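Petrobactin biosynthesis protein AsbB (Bacillus anthracis, PDB 3TO3) catalyses the ATP-dependent condensation of spermidine with citryl-spermidine intermediates, a step in making the catecholate siderophore petrobactin. Local coordinates at residues Arg187-His197 with Gly267-Tyr278; Leu414-Ile422 with Glu449-Leu457. All coordinates share one frame; numbering follows the deposited sequence.

Contact 1. Residues Arg187-His197 with Gly267-Tyr278; sequences RPIKLIWIAAH and GIIYLGESADDY
Trp193 faces both Leu271 and Gly272, a classic beta bulge that interrupts the antiparallel pairing of strands 192-197 and 268-273 in a three-stranded sheet. Among the backbone bonds, Trp193 O accepts hydrogen bonds from Leu271 N at 3.0 Å and, weakly, from Gly272 N, while Trp193 N reaches Gly272 O by a nearly straight bond (171°). Strand 241-246 pairs with the other edge of 192-197. After a two-residue shift in register, Ile189 and Tyr278 form a separate, single antiparallel hydrogen-bonded bridge.

Apolar contacts fall on both faces. Ile192 CG2 meets the edge of the Tyr270 ring, which also meets His8 of the second subunit edge-to-face; Ala195 CB meets Leu271 CD1 on the face covered by helix 221-232. Leu191 CD1 sits over one face of Tyr278, 3.9 Å from the ring centroid, a CH-pi contact.

Polar side chains hold the irregular end. Lys190, bent at chi2 and chi3, brings NZ to Ala275 O (3.0 Å) and into a salt bridge with Asp277 OD1 (3.1 Å), which NZ meets from above the carboxylate plane. Ser274 OG, placed between its own N and carbonyl carbon (chi1 50°), accepts a hydrogen bond from Leu191 N at 2.9 Å and donates to Asp276 O at 3.0 Å.

Contact 2. Residues Leu414-Ile422 with Glu449-Leu457; sequences LRLLIQKAI and EGLPVRIAL
Pro452 presents its ring to the helix at Leu416 and Leu417: CD lies 3.9 Å from Leu416 CB, and CG is 4.4 Å from Leu417 CB. The flank of the pyrrolidine thus rests against the first side-chain carbons of two successive helical residues. Farther out along the Leu416 side chain, CD1 meets Leu451 CD1 at 3.6 Å, methyl to methyl, the two side chains crossing at a slant. Leu451 reaches this place with CG anti to its backbone N (chi1 -179°). One helical turn on from Leu417, Ala421 CB touches Ile455 CD1 at 4.0 Å. The Ile455 CG1 branch that carries this methyl runs roughly opposite the backbone N (chi1 -155°).

No direct hydrogen bond joins the segments. A water bridges them instead, donating to Lys420 O at 3.1 Å and accepting from Ile455 N at 2.7 Å. Lys420 lies within the wider pi-type turn at 418-422.

This is helix-on-sheet packing: helix 410-432 lies against strand 451-457 of a mixed sheet, their local axes 6.6 Å apart and inclined by 36°. Strand 451-457 is itself flanked by 345-355, parallel, and by 443-448, antiparallel, where Val453 and Arg454 both face Val446 in a classic beta bulge, and Arg454 NE is hydrogen-bonded to Arg343 O.

Around the helix, Leu417 also packs on Leu445 of strand 443-448 and on Leu520 of helix 502-528. Leu414 touches Phe535 and Ile538 of helix 532-547, while the Arg415 guanidinium forms salt bridges with Glu541 and Glu542 of that helix and with Glu411 of its own.

How the contacts relate
From the N terminus, the chain passes through 187-197 and returns at 267-278, so contact 1 closes a largely helical excursion of 69 residues that also supplies strand 241-246, the third member of its sheet. Contact 2 opens only later, at 414-422, and closes at 449-457 after 26 residues containing strand 443-448. The two loops are in series, neither nested nor crossed. The centres of contact 1 and contact 2 are about 38 Å apart. Contact 1 pairs strands of a small antiparallel sheet and reaches the start of strand 278-280, which belongs to the same mixed sheet as 451-457. Contact 2, within the FhuF-like region, joins helix 410-432 to that sheet, which also takes strands from the IucA/IucC region.

Contact 1. Residues Arg187-His197 with Gly267-Tyr278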
loop_
_atom_site.group_PDB
_atom_site.type_symbol
_atom_site.label_atom_id
_atom_site.label_comp_id
_atom_site.label_asym_id
_atom_site.label_seq_id
_atom_site.Cartn_x
_atom_site.Cartn_y
_atom_site.Cartn_z
ATOM N N ARG B 187 2.198 23.366 -6.862
ATOM C CA ARG B 187 3.054 23.009 -7.976
ATOM C C ARG B 187 2.194 22.868 -9.220
ATOM O O ARG B 187 1.143 22.250 -9.175
ATOM C CB ARG B 187 3.777 21.702 -7.680
ATOM C CG ARG B 187 4.943 21.856 -6.724
ATOM C CD ARG B 187 6.179 22.311 -7.464
ATOM N NE ARG B 187 7.318 22.465 -6.568
ATOM C CZ ARG B 187 7.599 23.582 -5.897
ATOM N NH1 ARG B 187 6.813 24.648 -6.020
ATOM N NH2 ARG B 187 8.665 23.630 -5.100
ATOM N N PRO B 188 2.621 23.479 -10.328
ATOM C CA PRO B 188 1.876 23.345 -11.580
ATOM C C PRO B 188 2.035 21.945 -12.128
ATOM O O PRO B 188 3.132 21.410 -12.060
ATOM C CB PRO B 188 2.564 24.338 -12.504
ATOM C CG PRO B 188 3.309 25.279 -11.576
ATOM C CD PRO B 188 3.735 24.429 -10.435
ATOM N N ILE B 189 0.970 21.355 -12.664
ATOM C CA ILE B 189 1.085 20.021 -13.249
ATOM C C ILE B 189 0.258 19.907 -14.524
ATOM O O ILE B 189 -0.660 20.698 -14.760
ATOM C CB ILE B 189 0.684 18.916 -12.250
ATOM C CG1 ILE B 189 -0.822 18.677 -12.275
ATOM C CG2 ILE B 189 1.113 19.294 -10.838
ATOM C CD1 ILE B 189 -1.391 18.224 -10.932
ATOM N N LYS B 190 0.608 18.925 -15.342
ATOM C CA LYS B 190 -0.038 18.698 -16.626
ATOM C C LYS B 190 -0.927 17.514 -16.461
ATOM O O LYS B 190 -0.536 16.548 -15.829
ATOM C CB LYS B 190 0.979 18.295 -17.683
ATOM C CG LYS B 190 2.069 19.261 -17.904
ATOM C CD LYS B 190 1.528 20.504 -18.494
ATOM C CE LYS B 190 2.562 21.121 -19.403
ATOM N NZ LYS B 190 2.047 22.431 -19.850
ATOM N N LEU B 191 -2.103 17.557 -17.064
ATOM C CA LEU B 191 -2.936 16.379 -17.120
ATOM C C LEU B 191 -2.359 15.494 -18.196
ATOM O O LEU B 191 -1.758 15.988 -19.154
ATOM C CB LEU B 191 -4.374 16.752 -17.434
ATOM C CG LEU B 191 -4.972 17.669 -16.373
ATOM C CD1 LEU B 191 -6.387 18.001 -16.731
ATOM C CD2 LEU B 191 -4.937 16.939 -15.101
ATOM N N ILE B 192 -2.485 14.187 -17.996
ATOM C CA ILE B 192 -2.198 13.217 -19.035
ATOM C C ILE B 192 -3.493 12.947 -19.813
ATOM O O ILE B 192 -4.520 12.665 -19.210
ATOM C CB ILE B 192 -1.696 11.888 -18.411
ATOM C CG1 ILE B 192 -0.412 12.121 -17.579
ATOM C CG2 ILE B 192 -1.564 10.810 -19.490
ATOM C CD1 ILE B 192 0.706 12.900 -18.284
ATOM N N TRP B 193 -3.451 13.050 -21.135
ATOM C CA TRP B 193 -4.596 12.678 -21.970
ATOM C C TRP B 193 -4.470 11.258 -22.458
ATOM O O TRP B 193 -3.428 10.883 -23.006
ATOM C CB TRP B 193 -4.698 13.594 -23.199
ATOM C CG TRP B 193 -5.335 14.899 -22.894
ATOM C CD1 TRP B 193 -4.708 16.086 -22.733
ATOM C CD2 TRP B 193 -6.725 15.138 -22.638
ATOM N NE1 TRP B 193 -5.611 17.053 -22.410
ATOM C CE2 TRP B 193 -6.862 16.499 -22.347
ATOM C CE3 TRP B 193 -7.869 14.331 -22.652
ATOM C CZ2 TRP B 193 -8.104 17.090 -22.067
ATOM C CZ3 TRP B 193 -9.082 14.901 -22.382
ATOM C CH2 TRP B 193 -9.196 16.280 -22.089
ATOM N N ILE B 194 -5.525 10.462 -22.274
ATOM C CA ILE B 194 -5.556 9.126 -22.853
ATOM C C ILE B 194 -6.786 8.962 -23.744
ATOM O O ILE B 194 -7.802 9.615 -23.547
ATOM C CB ILE B 194 -5.588 7.966 -21.767
ATOM C CG1 ILE B 194 -6.941 7.932 -21.053
ATOM C CG2 ILE B 194 -4.431 8.068 -20.783
ATOM C CD1 ILE B 194 -7.139 6.784 -20.136
ATOM N N ALA B 195 -6.688 8.073 -24.720
ATOM C CA ALA B 195 -7.853 7.603 -25.423
ATOM C C ALA B 195 -8.338 6.333 -24.744
ATOM O O ALA B 195 -7.544 5.463 -24.393
ATOM C CB ALA B 195 -7.524 7.327 -26.880
ATOM N N ALA B 196 -9.649 6.221 -24.576
ATOM C CA ALA B 196 -10.239 5.047 -23.955
ATOM C C ALA B 196 -11.282 4.475 -24.894
ATOM O O ALA B 196 -12.152 5.201 -25.346
ATOM C CB ALA B 196 -10.882 5.435 -22.633
ATOM N N HIS B 197 -11.212 3.176 -25.156
ATOM C CA HIS B 197 -12.134 2.510 -26.063
ATOM C C HIS B 197 -13.592 2.417 -25.535
ATOM O O HIS B 197 -13.853 2.115 -24.353
ATOM C CB HIS B 197 -11.591 1.146 -26.433
ATOM C CG HIS B 197 -12.269 0.521 -27.619
ATOM N ND1 HIS B 197 -13.618 0.242 -27.646
ATOM C CD2 HIS B 197 -11.774 0.079 -28.799
ATOM C CE1 HIS B 197 -13.928 -0.331 -28.795
ATOM N NE2 HIS B 197 -12.825 -0.444 -29.513
ATOM N N GLY B 267 -7.228 -0.952 -25.451
ATOM C CA GLY B 267 -8.377 -0.455 -24.715
ATOM C C GLY B 267 -8.099 0.958 -24.213
ATOM O O GLY B 267 -9.019 1.769 -24.048
ATOM N N ILE B 268 -6.816 1.226 -23.952
ATOM C CA ILE B 268 -6.335 2.502 -23.451
ATOM C C ILE B 268 -5.089 2.909 -24.238
ATOM O O ILE B 268 -4.182 2.105 -24.476
ATOM C CB ILE B 268 -5.942 2.393 -21.982
ATOM C CG1 ILE B 268 -7.153 2.510 -21.094
ATOM C CG2 ILE B 268 -5.052 3.514 -21.594
ATOM C CD1 ILE B 268 -6.751 2.228 -19.659
ATOM N N ILE B 269 -5.037 4.154 -24.673
ATOM C CA ILE B 269 -3.886 4.583 -25.456
ATOM C C ILE B 269 -3.421 5.928 -24.925
ATOM O O ILE B 269 -4.218 6.861 -24.770
ATOM C CB ILE B 269 -4.223 4.755 -26.948
ATOM C CG1 ILE B 269 -4.792 3.469 -27.544
ATOM C CG2 ILE B 269 -2.999 5.210 -27.719
ATOM C CD1 ILE B 269 -5.359 3.624 -28.964
ATOM N N TYR B 270 -2.126 6.013 -24.649
ATOM C CA TYR B 270 -1.534 7.224 -24.142
ATOM C C TYR B 270 -1.384 8.233 -25.283
ATOM O O TYR B 270 -0.818 7.920 -26.317
ATOM C CB TYR B 270 -0.175 6.909 -23.502
ATOM C CG TYR B 270 0.662 8.144 -23.249
ATOM C CD1 TYR B 270 0.466 8.933 -22.132
ATOM C CD2 TYR B 270 1.648 8.530 -24.148
ATOM C CE1 TYR B 270 1.231 10.105 -21.924
ATOM C CE2 TYR B 270 2.410 9.679 -23.946
ATOM C CZ TYR B 270 2.201 10.457 -22.833
ATOM O OH TYR B 270 2.962 11.604 -22.657
ATOM N N LEU B 271 -1.879 9.444 -25.079
ATOM C CA LEU B 271 -1.752 10.509 -26.072
ATOM C C LEU B 271 -0.644 11.517 -25.697
ATOM O O LEU B 271 0.297 11.722 -26.464
ATOM C CB LEU B 271 -3.095 11.187 -26.340
ATOM C CG LEU B 271 -4.121 10.127 -26.720
ATOM C CD1 LEU B 271 -5.579 10.675 -26.673
ATOM C CD2 LEU B 271 -3.761 9.573 -28.090
ATOM N N GLY B 272 -0.773 12.177 -24.552
ATOM C CA GLY B 272 0.243 13.131 -24.116
ATOM C C GLY B 272 -0.225 14.045 -22.996
ATOM O O GLY B 272 -1.152 13.714 -22.259
ATOM N N GLU B 273 0.389 15.217 -22.889
ATOM C CA GLU B 273 0.149 16.112 -21.759
ATOM C C GLU B 273 -0.730 17.276 -22.157
ATOM O O GLU B 273 -0.731 17.665 -23.318
ATOM C CB GLU B 273 1.482 16.611 -21.202
ATOM C CG GLU B 273 2.458 15.460 -20.986
ATOM C CD GLU B 273 3.746 15.865 -20.311
ATOM O OE1 GLU B 273 4.725 16.171 -21.027
ATOM O OE2 GLU B 273 3.781 15.844 -19.066
ATOM N N SER B 274 -1.520 17.804 -21.221
ATOM C CA SER B 274 -2.329 18.972 -21.554
ATOM C C SER B 274 -1.445 20.164 -21.907
ATOM O O SER B 274 -0.300 20.235 -21.467
ATOM C CB SER B 274 -3.282 19.324 -20.416
ATOM O OG SER B 274 -2.600 19.393 -19.191
ATOM N N ALA B 275 -1.959 21.081 -22.727
ATOM C CA ALA B 275 -1.227 22.310 -23.030
ATOM C C ALA B 275 -1.172 23.179 -21.779
ATOM O O ALA B 275 -0.149 23.765 -21.461
ATOM C CB ALA B 275 -1.916 23.113 -24.206
ATOM N N ASP B 276 -2.301 23.277 -21.087
ATOM C CA ASP B 276 -2.401 24.117 -19.895
ATOM C C ASP B 276 -1.809 23.456 -18.637
ATOM O O ASP B 276 -1.747 22.223 -18.517
ATOM C CB ASP B 276 -3.865 24.548 -19.654
ATOM C CG ASP B 276 -4.424 25.427 -20.802
ATOM O OD1 ASP B 276 -3.638 25.880 -21.670
ATOM O OD2 ASP B 276 -5.649 25.680 -20.829
ATOM N N ASP B 277 -1.390 24.301 -17.709
ATOM C CA ASP B 277 -0.948 23.879 -16.391
ATOM C C ASP B 277 -2.130 23.893 -15.416
ATOM O O ASP B 277 -3.022 24.731 -15.501
ATOM C CB ASP B 277 0.132 24.828 -15.881
ATOM C CG ASP B 277 1.444 24.647 -16.604
ATOM O OD1 ASP B 277 1.771 23.503 -16.965
ATOM O OD2 ASP B 277 2.147 25.645 -16.830
ATOM N N TYR B 278 -2.131 22.946 -14.499
ATOM C CA TYR B 278 -3.171 22.877 -13.504
ATOM C C TYR B 278 -2.546 22.906 -12.131
ATOM O O TYR B 278 -1.341 22.689 -11.946
ATOM C CB TYR B 278 -4.036 21.623 -13.681
ATOM C CG TYR B 278 -4.965 21.692 -14.875
ATOM C CD1 TYR B 278 -6.312 21.953 -14.712
ATOM C CD2 TYR B 278 -4.482 21.513 -16.177
ATOM C CE1 TYR B 278 -7.163 22.030 -15.802
ATOM C CE2 TYR B 278 -5.322 21.580 -17.271
ATOM C CZ TYR B 278 -6.663 21.847 -17.074
ATOM O OH TYR B 278 -7.511 21.922 -18.151
HETATM O O HOH W 1 -4.582 19.968 -23.731
#

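Contact 2. Residues Leu414-Ile422 with Glu449-Leu457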
loop_
_atom_site.group_PDB
_atom_site.type_symbol
_atom_site.label_atom_id
_atom_site.label_comp_id
_atom_site.label_asym_id
_atom_site.label_seq_id
_atom_site.Cartn_x
_atom_site.Cartn_y
_atom_site.Cartn_z
ATOM N N LEU B 414 -21.857 38.501 11.045
ATOM C CA LEU B 414 -22.464 37.184 11.230
ATOM C C LEU B 414 -23.909 37.145 10.701
ATOM O O LEU B 414 -24.310 36.184 10.062
ATOM C CB LEU B 414 -22.397 36.771 12.700
ATOM C CG LEU B 414 -23.014 35.444 13.114
ATOM C CD1 LEU B 414 -22.369 34.250 12.381
ATOM C CD2 LEU B 414 -22.916 35.296 14.618
ATOM N N ARG B 415 -24.685 38.197 10.933
ATOM C CA ARG B 415 -26.015 38.253 10.342
ATOM C C ARG B 415 -25.988 38.238 8.808
ATOM O O ARG B 415 -26.711 37.463 8.184
ATOM C CB ARG B 415 -26.765 39.478 10.811
ATOM C CG ARG B 415 -27.043 39.460 12.279
ATOM C CD ARG B 415 -27.993 40.593 12.631
ATOM N NE ARG B 415 -28.366 40.507 14.033
ATOM C CZ ARG B 415 -29.374 39.768 14.481
ATOM N NH1 ARG B 415 -30.105 39.063 13.629
ATOM N NH2 ARG B 415 -29.656 39.740 15.775
ATOM N N LEU B 416 -25.173 39.097 8.197
ATOM C CA LEU B 416 -25.049 39.027 6.738
ATOM C C LEU B 416 -24.642 37.651 6.269
ATOM O O LEU B 416 -25.130 37.203 5.241
ATOM C CB LEU B 416 -24.057 40.032 6.201
ATOM C CG LEU B 416 -24.662 41.415 6.217
ATOM C CD1 LEU B 416 -23.570 42.484 6.448
ATOM C CD2 LEU B 416 -25.461 41.607 4.921
ATOM N N LEU B 417 -23.746 36.995 7.010
ATOM C CA LEU B 417 -23.230 35.711 6.586
ATOM C C LEU B 417 -24.368 34.697 6.559
ATOM O O LEU B 417 -24.575 34.008 5.571
ATOM C CB LEU B 417 -22.093 35.213 7.505
ATOM C CG LEU B 417 -21.566 33.835 7.082
ATOM C CD1 LEU B 417 -20.756 33.865 5.739
ATOM C CD2 LEU B 417 -20.751 33.187 8.206
ATOM N N ILE B 418 -25.097 34.624 7.663
ATOM C CA ILE B 418 -26.226 33.737 7.793
ATOM C C ILE B 418 -27.255 34.040 6.681
ATOM O O ILE B 418 -27.752 33.109 6.016
ATOM C CB ILE B 418 -26.902 33.907 9.168
ATOM C CG1 ILE B 418 -25.907 33.649 10.315
ATOM C CG2 ILE B 418 -28.081 33.011 9.300
ATOM C CD1 ILE B 418 -25.210 32.365 10.210
ATOM N N GLN B 419 -27.551 35.328 6.470
ATOM C CA GLN B 419 -28.591 35.728 5.506
ATOM C C GLN B 419 -28.253 35.366 4.075
ATOM O O GLN B 419 -29.141 35.011 3.318
ATOM C CB GLN B 419 -28.938 37.217 5.578
ATOM C CG GLN B 419 -29.574 37.648 6.870
ATOM C CD GLN B 419 -30.188 39.036 6.787
ATOM O OE1 GLN B 419 -29.944 39.788 5.840
ATOM N NE2 GLN B 419 -31.011 39.372 7.772
ATOM N N LYS B 420 -26.983 35.497 3.706
ATOM C CA LYS B 420 -26.520 35.192 2.354
ATOM C C LYS B 420 -25.983 33.792 2.116
ATOM O O LYS B 420 -25.815 33.386 0.976
ATOM C CB LYS B 420 -25.441 36.196 1.960
ATOM C CG LYS B 420 -25.963 37.483 1.353
ATOM C CD LYS B 420 -26.832 38.290 2.293
ATOM C CE LYS B 420 -27.561 39.413 1.529
ATOM N NZ LYS B 420 -28.785 39.872 2.262
ATOM N N ALA B 421 -25.743 33.032 3.174
ATOM C CA ALA B 421 -25.045 31.759 3.038
ATOM C C ALA B 421 -25.860 30.612 3.560
ATOM O O ALA B 421 -25.981 29.581 2.903
ATOM C CB ALA B 421 -23.686 31.771 3.700
ATOM N N ILE B 422 -26.230 30.698 4.823
ATOM C CA ILE B 422 -26.898 29.592 5.483
ATOM C C ILE B 422 -28.383 29.491 5.096
ATOM O O ILE B 422 -28.923 28.398 4.890
ATOM C CB ILE B 422 -26.720 29.678 7.021
ATOM C CG1 ILE B 422 -25.352 29.130 7.416
ATOM C CG2 ILE B 422 -27.822 28.896 7.759
ATOM C CD1 ILE B 422 -24.213 30.091 7.231
ATOM N N GLU B 449 -14.837 42.922 -0.523
ATOM C CA GLU B 449 -13.979 43.387 0.555
ATOM C C GLU B 449 -14.475 42.877 1.928
ATOM O O GLU B 449 -14.541 43.648 2.899
ATOM C CB GLU B 449 -13.866 44.917 0.545
ATOM C CG GLU B 449 -13.178 45.497 -0.688
ATOM C CD GLU B 449 -13.036 47.023 -0.594
ATOM O OE1 GLU B 449 -14.045 47.715 -0.299
ATOM O OE2 GLU B 449 -11.909 47.537 -0.795
ATOM N N GLY B 450 -14.833 41.591 1.991
ATOM C CA GLY B 450 -15.218 40.950 3.236
ATOM C C GLY B 450 -16.677 41.071 3.643
ATOM O O GLY B 450 -17.108 40.450 4.608
ATOM N N LEU B 451 -17.432 41.894 2.924
ATOM C CA LEU B 451 -18.875 41.988 3.106
ATOM C C LEU B 451 -19.532 40.811 2.389
ATOM O O LEU B 451 -19.342 40.652 1.185
ATOM C CB LEU B 451 -19.402 43.268 2.472
ATOM C CG LEU B 451 -20.907 43.450 2.644
ATOM C CD1 LEU B 451 -21.163 43.800 4.096
ATOM C CD2 LEU B 451 -21.494 44.518 1.707
ATOM N N PRO B 452 -20.287 39.976 3.125
ATOM C CA PRO B 452 -20.848 38.787 2.475
ATOM C C PRO B 452 -21.919 39.158 1.455
ATOM O O PRO B 452 -22.849 39.896 1.781
ATOM C CB PRO B 452 -21.434 37.986 3.648
ATOM C CG PRO B 452 -20.623 38.479 4.880
ATOM C CD PRO B 452 -20.460 39.949 4.589
ATOM N N VAL B 453 -21.794 38.608 0.249
ATOM C CA VAL B 453 -22.686 38.898 -0.867
ATOM C C VAL B 453 -23.640 37.739 -1.179
ATOM O O VAL B 453 -24.862 37.915 -1.198
ATOM C CB VAL B 453 -21.912 39.357 -2.127
ATOM C CG1 VAL B 453 -22.874 39.639 -3.275
ATOM C CG2 VAL B 453 -21.103 40.615 -1.808
ATOM N N ARG B 454 -23.066 36.583 -1.514
ATOM C CA ARG B 454 -23.825 35.435 -1.970
ATOM C C ARG B 454 -22.997 34.151 -1.779
ATOM O O ARG B 454 -21.795 34.216 -1.479
ATOM C CB ARG B 454 -24.256 35.645 -3.437
ATOM C CG ARG B 454 -23.084 35.710 -4.417
ATOM C CD ARG B 454 -23.368 36.634 -5.568
ATOM N NE ARG B 454 -24.096 35.983 -6.652
ATOM C CZ ARG B 454 -23.718 35.997 -7.925
ATOM N NH1 ARG B 454 -22.599 36.615 -8.291
ATOM N NH2 ARG B 454 -24.457 35.383 -8.828
ATOM N N ILE B 455 -23.658 32.996 -1.897
ATOM C CA ILE B 455 -23.015 31.696 -1.730
ATOM C C ILE B 455 -22.889 30.885 -3.042
ATOM O O ILE B 455 -23.757 30.938 -3.920
ATOM C CB ILE B 455 -23.758 30.863 -0.669
ATOM C CG1 ILE B 455 -22.810 29.852 -0.052
ATOM C CG2 ILE B 455 -24.992 30.201 -1.243
ATOM C CD1 ILE B 455 -21.580 30.530 0.556
ATOM N N ALA B 456 -21.801 30.143 -3.184
ATOM C CA ALA B 456 -21.627 29.283 -4.353
ATOM C C ALA B 456 -21.458 27.882 -3.832
ATOM O O ALA B 456 -20.768 27.681 -2.843
ATOM C CB ALA B 456 -20.416 29.684 -5.144
ATOM N N LEU B 457 -22.111 26.917 -4.470
ATOM C CA LEU B 457 -22.124 25.545 -3.963
ATOM C C LEU B 457 -21.525 24.630 -4.997
ATOM O O LEU B 457 -21.620 24.891 -6.202
ATOM C CB LEU B 457 -23.545 25.109 -3.614
ATOM C CG LEU B 457 -24.261 26.052 -2.644
ATOM C CD1 LEU B 457 -25.750 26.001 -2.861
ATOM C CD2 LEU B 457 -23.893 25.706 -1.212
HETATM O O HOH W 2 -26.352 33.313 -2.039
#